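Local coordinates for extracellular solute-binding protein, family 5 (Chelativorans sp., PDB 6WM6), which binds EDTA and related aminopolycarboxylates in the periplasm, probably delivering them to an ABC transporter, at residues T97-S102 against K240-K245; G310-A315 against G452-H457; D320-K325 against K381-E386. All blocks are in the same frame, centred on the assembly; numbering follows the deposited sequence.

Read from the N terminus, the first of the three contacts to close is contact 1, where residues 97-102, leading into strand 100-108, join the loop 240-245 and close a loop of 137 intervening residues. Contact 2 opens only afterwards: residues 310-315 leave strand 305-311 and pair with 452-457 at the start of strand 456-462. Contact 3 lies wholly within that second excursion, helix 321-330 meeting helix 377-386. Nothing crosses. Contacts 2 and 3, centres about 16 Å apart, touch through Ser313 and Leu311 against Arg324, tying the sheet to helix 321-330. Contact 1 sits on the opposite side of the chain's centre, its own centre about 48 Å from that of contact 2.

Contact 1: residues T97-S102 against K240-K245; sequences TDLLES and KWYGEK. With EDO (1,2-ethanediol), chain F; EDO (1,2-ethanediol), chain K.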
# COMPACT_ATOMS: atom_id res chain seq x y z
N THR A 97 7.00 -13.39 -16.88
CA THR A 97 7.42 -14.34 -17.91
C THR A 97 8.87 -14.76 -17.77
O THR A 97 9.31 -15.64 -18.52
CB THR A 97 7.17 -13.74 -19.30
OG1 THR A 97 7.72 -12.45 -19.40
CG2 THR A 97 5.68 -13.67 -19.59
N ASP A 98 9.63 -14.14 -16.87
CA ASP A 98 10.95 -14.68 -16.54
C ASP A 98 10.81 -15.94 -15.70
O ASP A 98 11.56 -16.91 -15.89
CB ASP A 98 11.78 -13.62 -15.81
CG ASP A 98 12.16 -12.44 -16.71
OD1 ASP A 98 12.31 -12.66 -17.93
OD2 ASP A 98 12.35 -11.34 -16.16
N LEU A 99 9.85 -15.96 -14.78
CA LEU A 99 9.60 -17.09 -13.91
C LEU A 99 8.67 -18.12 -14.54
O LEU A 99 8.91 -19.33 -14.40
CB LEU A 99 8.99 -16.62 -12.59
CG LEU A 99 8.58 -17.70 -11.63
CD1 LEU A 99 9.79 -18.47 -11.10
CD2 LEU A 99 7.83 -17.06 -10.46
N LEU A 100 7.63 -17.68 -15.22
CA LEU A 100 6.54 -18.54 -15.63
C LEU A 100 6.40 -18.61 -17.14
O LEU A 100 6.45 -17.58 -17.84
CB LEU A 100 5.19 -18.05 -15.07
CG LEU A 100 5.07 -18.03 -13.55
CD1 LEU A 100 3.74 -17.41 -13.15
CD2 LEU A 100 5.17 -19.46 -13.02
N GLU A 101 6.18 -19.82 -17.65
CA GLU A 101 5.68 -19.97 -19.01
C GLU A 101 4.21 -19.57 -19.09
O GLU A 101 3.78 -18.90 -20.04
CB GLU A 101 5.85 -21.42 -19.47
CG GLU A 101 5.33 -21.69 -20.88
CD GLU A 101 5.26 -23.17 -21.20
OE1 GLU A 101 5.89 -23.97 -20.47
OE2 GLU A 101 4.54 -23.53 -22.15
N SER A 102 3.42 -19.96 -18.09
CA SER A 102 1.99 -19.70 -18.10
C SER A 102 1.42 -19.83 -16.70
O SER A 102 1.99 -20.48 -15.81
CB SER A 102 1.27 -20.65 -19.05
OG SER A 102 1.49 -22.01 -18.69
N LYS A 240 23.39 -16.08 -11.82
CA LYS A 240 22.47 -17.07 -12.35
C LYS A 240 21.09 -16.49 -12.67
O LYS A 240 20.14 -17.23 -12.87
CB LYS A 240 22.36 -18.26 -11.40
CG LYS A 240 23.67 -19.02 -11.21
CD LYS A 240 23.42 -20.37 -10.56
CE LYS A 240 24.71 -21.12 -10.23
NZ LYS A 240 25.49 -21.44 -11.45
N TRP A 241 20.97 -15.16 -12.74
CA TRP A 241 19.71 -14.58 -13.17
C TRP A 241 19.31 -15.13 -14.54
O TRP A 241 20.12 -15.18 -15.47
CB TRP A 241 19.85 -13.05 -13.23
CG TRP A 241 18.70 -12.30 -13.85
CD1 TRP A 241 18.79 -11.40 -14.87
CD2 TRP A 241 17.30 -12.37 -13.50
NE1 TRP A 241 17.56 -10.90 -15.16
CE2 TRP A 241 16.61 -11.45 -14.34
CE3 TRP A 241 16.55 -13.09 -12.55
CZ2 TRP A 241 15.23 -11.27 -14.27
CZ3 TRP A 241 15.18 -12.91 -12.50
CH2 TRP A 241 14.54 -12.00 -13.35
N TYR A 242 18.03 -15.48 -14.66
CA TYR A 242 17.49 -16.24 -15.79
C TYR A 242 16.51 -15.43 -16.62
O TYR A 242 15.89 -15.96 -17.55
CB TYR A 242 16.79 -17.50 -15.26
CG TYR A 242 15.84 -17.18 -14.12
CD1 TYR A 242 14.54 -16.79 -14.37
CD2 TYR A 242 16.27 -17.18 -12.79
CE1 TYR A 242 13.69 -16.44 -13.37
CE2 TYR A 242 15.42 -16.82 -11.77
CZ TYR A 242 14.12 -16.44 -12.06
OH TYR A 242 13.25 -16.07 -11.08
N GLY A 243 16.35 -14.15 -16.30
CA GLY A 243 15.38 -13.34 -16.99
C GLY A 243 15.88 -12.76 -18.30
O GLY A 243 17.08 -12.80 -18.60
N GLU A 244 14.94 -12.19 -19.03
CA GLU A 244 15.22 -11.69 -20.38
C GLU A 244 16.13 -10.47 -20.37
O GLU A 244 16.99 -10.33 -21.24
CB GLU A 244 13.89 -11.35 -21.06
CG GLU A 244 13.99 -10.75 -22.46
CD GLU A 244 14.35 -11.78 -23.52
OE1 GLU A 244 14.60 -12.96 -23.16
OE2 GLU A 244 14.38 -11.42 -24.71
N LYS A 245 15.95 -9.58 -19.40
CA LYS A 245 16.69 -8.32 -19.37
C LYS A 245 17.57 -8.23 -18.14
O LYS A 245 17.20 -8.69 -17.05
CB LYS A 245 15.72 -7.13 -19.37
CG LYS A 245 14.87 -7.05 -20.65
CD LYS A 245 13.85 -5.94 -20.58
CE LYS A 245 13.10 -5.78 -21.90
NZ LYS A 245 12.18 -4.62 -21.87
C1 EDO F . 9.60 -9.20 -17.09
O1 EDO F . 8.82 -8.08 -17.51
C2 EDO F . 8.71 -10.27 -16.47
O2 EDO F . 7.38 -10.14 -16.96
C1 EDO K . 6.19 -11.03 -22.30
O1 EDO K . 6.67 -10.43 -21.07
C2 EDO K . 7.35 -11.71 -23.03
O2 EDO K . 8.31 -10.74 -23.44
O HOH W 1 13.29 -9.44 -17.86
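Asp98 and Gly243 bring their backbones to 4.7 Å, CA to CA, where a stretch with helical torsions but no regular helical bonding, residues 97-99, meets a loop without regular structure. Asp98 supplies most of what segment 97-102 contributes. Its CG is set beside the backbone N and anti to the carbonyl carbon (chi1 -68°), which sends the carboxylate into the bend of the 240-245 loop. There Asp98 OD1 accepts from Glu244 N at 2.9 Å, a fairly straight bond that arrives 50° above the carboxylate plane. The other oxygen, Asp98 OD2, lies 3.4 Å from Trp241 CZ2, with the carboxylate and indole planes nearly perpendicular. A water 2.7 Å from Asp98 OD2 donates to it and accepts from Lys245 N, so the carboxylate reaches two successive backbone amides, one directly and one through solvent.

The contact joins two sheets at the protein surface: residues 97-102 run into strand 100-108, an outer strand of an antiparallel sheet, whereas the loop connects strands 232-237 and 251-256 of a separate mixed sheet. The loop is also braced from within. Trp241 NE1 donates to Lys245 O at 2.9 Å, the acceptor lying in the ring plane, while Gly243 N sits over one face of the indole. A CB on Gly243 would run into the Trp241 ring and the Asp98 carboxylate.

Tyr242 approaches with the edge of its ring, Tyr242 CE1 lying 3.3 Å from Asp98 O. Trp241 CZ3 lies over one face of this ring, toward its rim, and the hydroxyl is hydrogen-bonded to Gly219 O. The carbonyl oxygens of Asp98 and Tyr242 both bond to Arg118 NH1, which thereby spans the two segments.

Contact 2: residues G310-A315 against G452-H457; sequences GLNSKA and GNFDLH
Asn312 reaches across to Phe454 with both its amide and its CB. Asn312 ND2 donates to Phe454 O at 2.9 Å in an almost straight bond (177°), the acceptor lying in the amide plane; Ser451 O takes a further bond from the same nitrogen. With CG anti to the backbone N (chi1 -174°), the amide lies stacked on the phenyl ring, their planes 10° apart, and Asn312 CB makes a CH-pi contact 4.0 Å from the centroid of the Phe454 ring. Asn312 OD1 turns back to accept from Lys314 N at 3.0 Å, an Asx turn. A leucine here would probably cost the carbonyls of Phe454 and Ser451 their shared donor and leave the turn without its acceptor.

This turn ends an antiparallel ladder. Asn312 N bonds to Asp455 O; Leu311 and Leu456 then form a non-hydrogen-bonded pair, and Gly310 and His457 a hydrogen-bonded one. The two leucines lie side by side on one sheet face, Leu311 CG 3.7 Å from Leu456 CD2, with Leu311 also touching Leu328 of helix 321-330. Farther out, Arg408 salt-bridges Asp455 OD2, and Ser410 OG bonds to His457 ND1, both from neighbouring strand 407-410.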
# COMPACT_ATOMS: atom_id res chain seq x y z
N GLY A 310 -10.94 8.93 10.13
CA GLY A 310 -11.76 7.94 10.78
C GLY A 310 -12.41 8.51 12.03
O GLY A 310 -11.89 9.42 12.67
N LEU A 311 -13.58 7.99 12.36
CA LEU A 311 -14.40 8.47 13.46
C LEU A 311 -14.68 7.29 14.38
O LEU A 311 -15.02 6.21 13.92
CB LEU A 311 -15.70 9.10 12.95
CG LEU A 311 -15.53 10.25 11.96
CD1 LEU A 311 -15.49 9.73 10.53
CD2 LEU A 311 -16.67 11.27 12.11
N ASN A 312 -14.50 7.51 15.68
CA ASN A 312 -14.59 6.41 16.64
C ASN A 312 -16.06 6.09 16.93
O ASN A 312 -16.68 6.66 17.81
CB ASN A 312 -13.87 6.81 17.91
CG ASN A 312 -13.79 5.69 18.90
OD1 ASN A 312 -14.42 4.65 18.71
ND2 ASN A 312 -12.99 5.88 19.94
N SER A 313 -16.61 5.14 16.18
CA SER A 313 -18.01 4.76 16.37
C SER A 313 -18.18 3.84 17.58
O SER A 313 -19.33 3.55 17.95
CB SER A 313 -18.59 4.08 15.14
OG SER A 313 -18.15 2.73 15.01
N LYS A 314 -17.08 3.37 18.16
CA LYS A 314 -17.17 2.40 19.27
C LYS A 314 -17.38 3.08 20.61
O LYS A 314 -17.98 2.48 21.51
CB LYS A 314 -15.90 1.56 19.35
CG LYS A 314 -15.63 0.69 18.15
CD LYS A 314 -14.33 -0.08 18.37
CE LYS A 314 -13.77 -0.62 17.07
NZ LYS A 314 -12.53 -1.41 17.31
N ALA A 315 -16.88 4.30 20.79
CA ALA A 315 -16.88 4.91 22.11
C ALA A 315 -16.63 6.40 22.00
O ALA A 315 -16.07 6.89 21.01
CB ALA A 315 -15.81 4.26 23.00
N GLY A 452 -10.67 3.83 23.56
CA GLY A 452 -10.67 4.89 24.52
C GLY A 452 -9.73 6.06 24.35
O GLY A 452 -9.77 6.96 25.19
N ASN A 453 -8.91 6.12 23.27
CA ASN A 453 -7.87 7.14 23.19
C ASN A 453 -7.97 8.10 22.02
O ASN A 453 -7.05 8.90 21.80
CB ASN A 453 -6.46 6.53 23.27
CG ASN A 453 -6.04 5.82 22.00
OD1 ASN A 453 -6.78 5.75 21.01
ND2 ASN A 453 -4.82 5.29 22.00
N PHE A 454 -9.06 8.08 21.26
CA PHE A 454 -9.23 9.02 20.15
C PHE A 454 -10.71 9.19 19.86
O PHE A 454 -11.53 8.34 20.18
CB PHE A 454 -8.50 8.56 18.86
CG PHE A 454 -9.25 7.50 18.10
CD1 PHE A 454 -9.31 6.20 18.57
CD2 PHE A 454 -9.90 7.80 16.92
CE1 PHE A 454 -9.99 5.22 17.89
CE2 PHE A 454 -10.60 6.82 16.22
CZ PHE A 454 -10.64 5.53 16.70
N ASP A 455 -11.04 10.30 19.20
CA ASP A 455 -12.36 10.49 18.61
C ASP A 455 -12.32 10.57 17.10
O ASP A 455 -13.21 10.02 16.43
CB ASP A 455 -12.98 11.76 19.19
CG ASP A 455 -13.06 11.74 20.69
OD1 ASP A 455 -13.68 10.79 21.24
OD2 ASP A 455 -12.44 12.60 21.37
N LEU A 456 -11.29 11.23 16.55
CA LEU A 456 -11.09 11.38 15.12
C LEU A 456 -9.63 11.06 14.84
O LEU A 456 -8.75 11.31 15.68
CB LEU A 456 -11.37 12.82 14.68
CG LEU A 456 -12.78 13.36 15.00
CD1 LEU A 456 -12.82 14.87 14.72
CD2 LEU A 456 -13.82 12.65 14.19
N HIS A 457 -9.36 10.47 13.68
CA HIS A 457 -7.98 10.08 13.33
C HIS A 457 -7.74 10.28 11.84
O HIS A 457 -8.50 9.75 11.02
CB HIS A 457 -7.72 8.61 13.71
CG HIS A 457 -6.32 8.15 13.45
ND1 HIS A 457 -5.27 8.51 14.24
CD2 HIS A 457 -5.81 7.36 12.47
CE1 HIS A 457 -4.16 7.95 13.78
NE2 HIS A 457 -4.46 7.23 12.72
O HOH W 2 -15.59 9.40 19.90

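Contact 3: residues D320-K325 against K381-E386; sequences DIALRK and KGILSE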
# COMPACT_ATOMS: atom_id res chain seq x y z
N ASP A 320 -22.20 8.38 18.53
CA ASP A 320 -23.50 8.81 18.05
C ASP A 320 -23.40 9.14 16.56
O ASP A 320 -22.69 10.07 16.16
CB ASP A 320 -23.99 10.02 18.83
CG ASP A 320 -25.39 10.47 18.42
OD1 ASP A 320 -26.00 9.91 17.48
OD2 ASP A 320 -25.92 11.42 19.06
N ILE A 321 -24.10 8.36 15.74
CA ILE A 321 -24.04 8.56 14.30
C ILE A 321 -24.46 9.96 13.89
O ILE A 321 -24.00 10.48 12.87
CB ILE A 321 -24.87 7.45 13.60
CG1 ILE A 321 -24.59 7.43 12.09
CG2 ILE A 321 -26.37 7.61 13.89
CD1 ILE A 321 -25.14 6.19 11.41
N ALA A 322 -25.35 10.61 14.65
CA ALA A 322 -25.75 11.96 14.29
C ALA A 322 -24.58 12.93 14.39
O ALA A 322 -24.44 13.83 13.56
CB ALA A 322 -26.91 12.42 15.18
N LEU A 323 -23.75 12.79 15.42
CA LEU A 323 -22.58 13.66 15.54
C LEU A 323 -21.59 13.38 14.41
O LEU A 323 -21.02 14.31 13.84
CB LEU A 323 -21.93 13.52 16.92
CG LEU A 323 -20.74 14.44 17.17
CD1 LEU A 323 -21.14 15.90 17.05
CD2 LEU A 323 -20.12 14.18 18.55
N ARG A 324 -21.41 12.10 14.06
CA ARG A 324 -20.54 11.75 12.94
C ARG A 324 -21.02 12.42 11.66
O ARG A 324 -20.24 13.08 10.95
CB ARG A 324 -20.48 10.24 12.73
CG ARG A 324 -19.88 9.51 13.92
CD ARG A 324 -19.42 8.09 13.57
NE ARG A 324 -20.40 7.15 13.04
CZ ARG A 324 -21.18 6.37 13.78
NH1 ARG A 324 -21.16 6.47 15.10
NH2 ARG A 324 -21.98 5.50 13.19
N LYS A 325 -22.31 12.27 11.35
CA LYS A 325 -22.83 12.84 10.11
C LYS A 325 -22.76 14.35 10.12
O LYS A 325 -22.47 14.97 9.08
CB LYS A 325 -24.25 12.34 9.84
CG LYS A 325 -24.27 10.86 9.52
CD LYS A 325 -25.64 10.32 9.17
CE LYS A 325 -25.48 8.86 8.77
NZ LYS A 325 -26.74 8.21 8.32
N LYS A 381 -25.93 21.66 11.46
CA LYS A 381 -26.64 22.08 12.67
C LYS A 381 -28.02 21.44 12.74
O LYS A 381 -28.48 21.07 13.82
CB LYS A 381 -26.76 23.60 12.71
CG LYS A 381 -25.49 24.32 13.09
CD LYS A 381 -25.72 25.84 13.03
CE LYS A 381 -24.52 26.62 13.52
NZ LYS A 381 -24.75 28.09 13.37
N GLY A 382 -28.68 21.30 11.59
CA GLY A 382 -29.98 20.63 11.57
C GLY A 382 -29.89 19.18 12.00
O GLY A 382 -30.72 18.70 12.76
N ILE A 383 -28.87 18.47 11.51
CA ILE A 383 -28.66 17.08 11.93
C ILE A 383 -28.52 17.01 13.44
O ILE A 383 -29.10 16.14 14.10
CB ILE A 383 -27.42 16.50 11.21
CG1 ILE A 383 -27.71 16.37 9.71
CG2 ILE A 383 -27.05 15.16 11.80
CD1 ILE A 383 -26.46 16.12 8.87
N LEU A 384 -27.73 17.92 14.01
CA LEU A 384 -27.55 17.92 15.46
C LEU A 384 -28.84 18.24 16.20
O LEU A 384 -29.18 17.57 17.17
CB LEU A 384 -26.47 18.94 15.83
CG LEU A 384 -25.07 18.52 15.37
CD1 LEU A 384 -24.09 19.66 15.59
CD2 LEU A 384 -24.61 17.26 16.08
N SER A 385 -29.56 19.28 15.76
CA SER A 385 -30.80 19.66 16.42
C SER A 385 -31.80 18.51 16.37
O SER A 385 -32.47 18.22 17.37
CB SER A 385 -31.37 20.89 15.74
OG SER A 385 -32.62 21.25 16.33
N GLU A 386 -31.89 17.82 15.24
CA GLU A 386 -32.85 16.73 15.09
C GLU A 386 -32.49 15.52 15.95
O GLU A 386 -33.35 14.66 16.17
CB GLU A 386 -32.98 16.35 13.61
CG GLU A 386 -33.68 17.44 12.82
CD GLU A 386 -33.35 17.40 11.33
OE1 GLU A 386 -32.89 16.36 10.83
OE2 GLU A 386 -33.55 18.44 10.67
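Ile383 rests its CG2 on the backbone of Ala322, joining two helices packed antiparallel, their local axes 8.8 Å apart at closest approach and inclined at 170°. The pair lies on the periphery of the protein, far from the chain's centre. No hydrogen bond crosses the segments; methyl groups meet side chains and backbone carbonyls.

Ile383 can be traced outward as a worked case of a branched side chain lodged on a helix surface. CB points at helix 321-330 and splits there. With CG1 beside the backbone N (chi1 -67°), Ile383 CG2 is anti to that nitrogen and turns toward the helix, settling 3.4 Å from Ala322 O. The same methyl, Ile383 CG2, lies 4.4 Å from Ala322 CB and equally far from Lys325 CB, between residues one turn apart. The longer branch runs through CG1 to Ile383 CD1, which ends 4.2 Å from Lys325 O. Beyond the segment, Ile383 also touches Ala326 and Thr329.

Leu384, the next residue, turns its CD2 to Leu323 CD1 at 3.9 Å, the two side chains crossing at a slant. Leu323 continues onto Pro317, and Leu384 onto Ala326.

Asp320 is the N-cap of helix 321-330. While its OD2 is hydrogen-bonded to the hydroxyl of Tyr389, which follows segment 381-386 in the chain, Asp320 OD1 accepts from Ala322 N at 3.0 Å, the donor lying 58° out of the carboxylate plane.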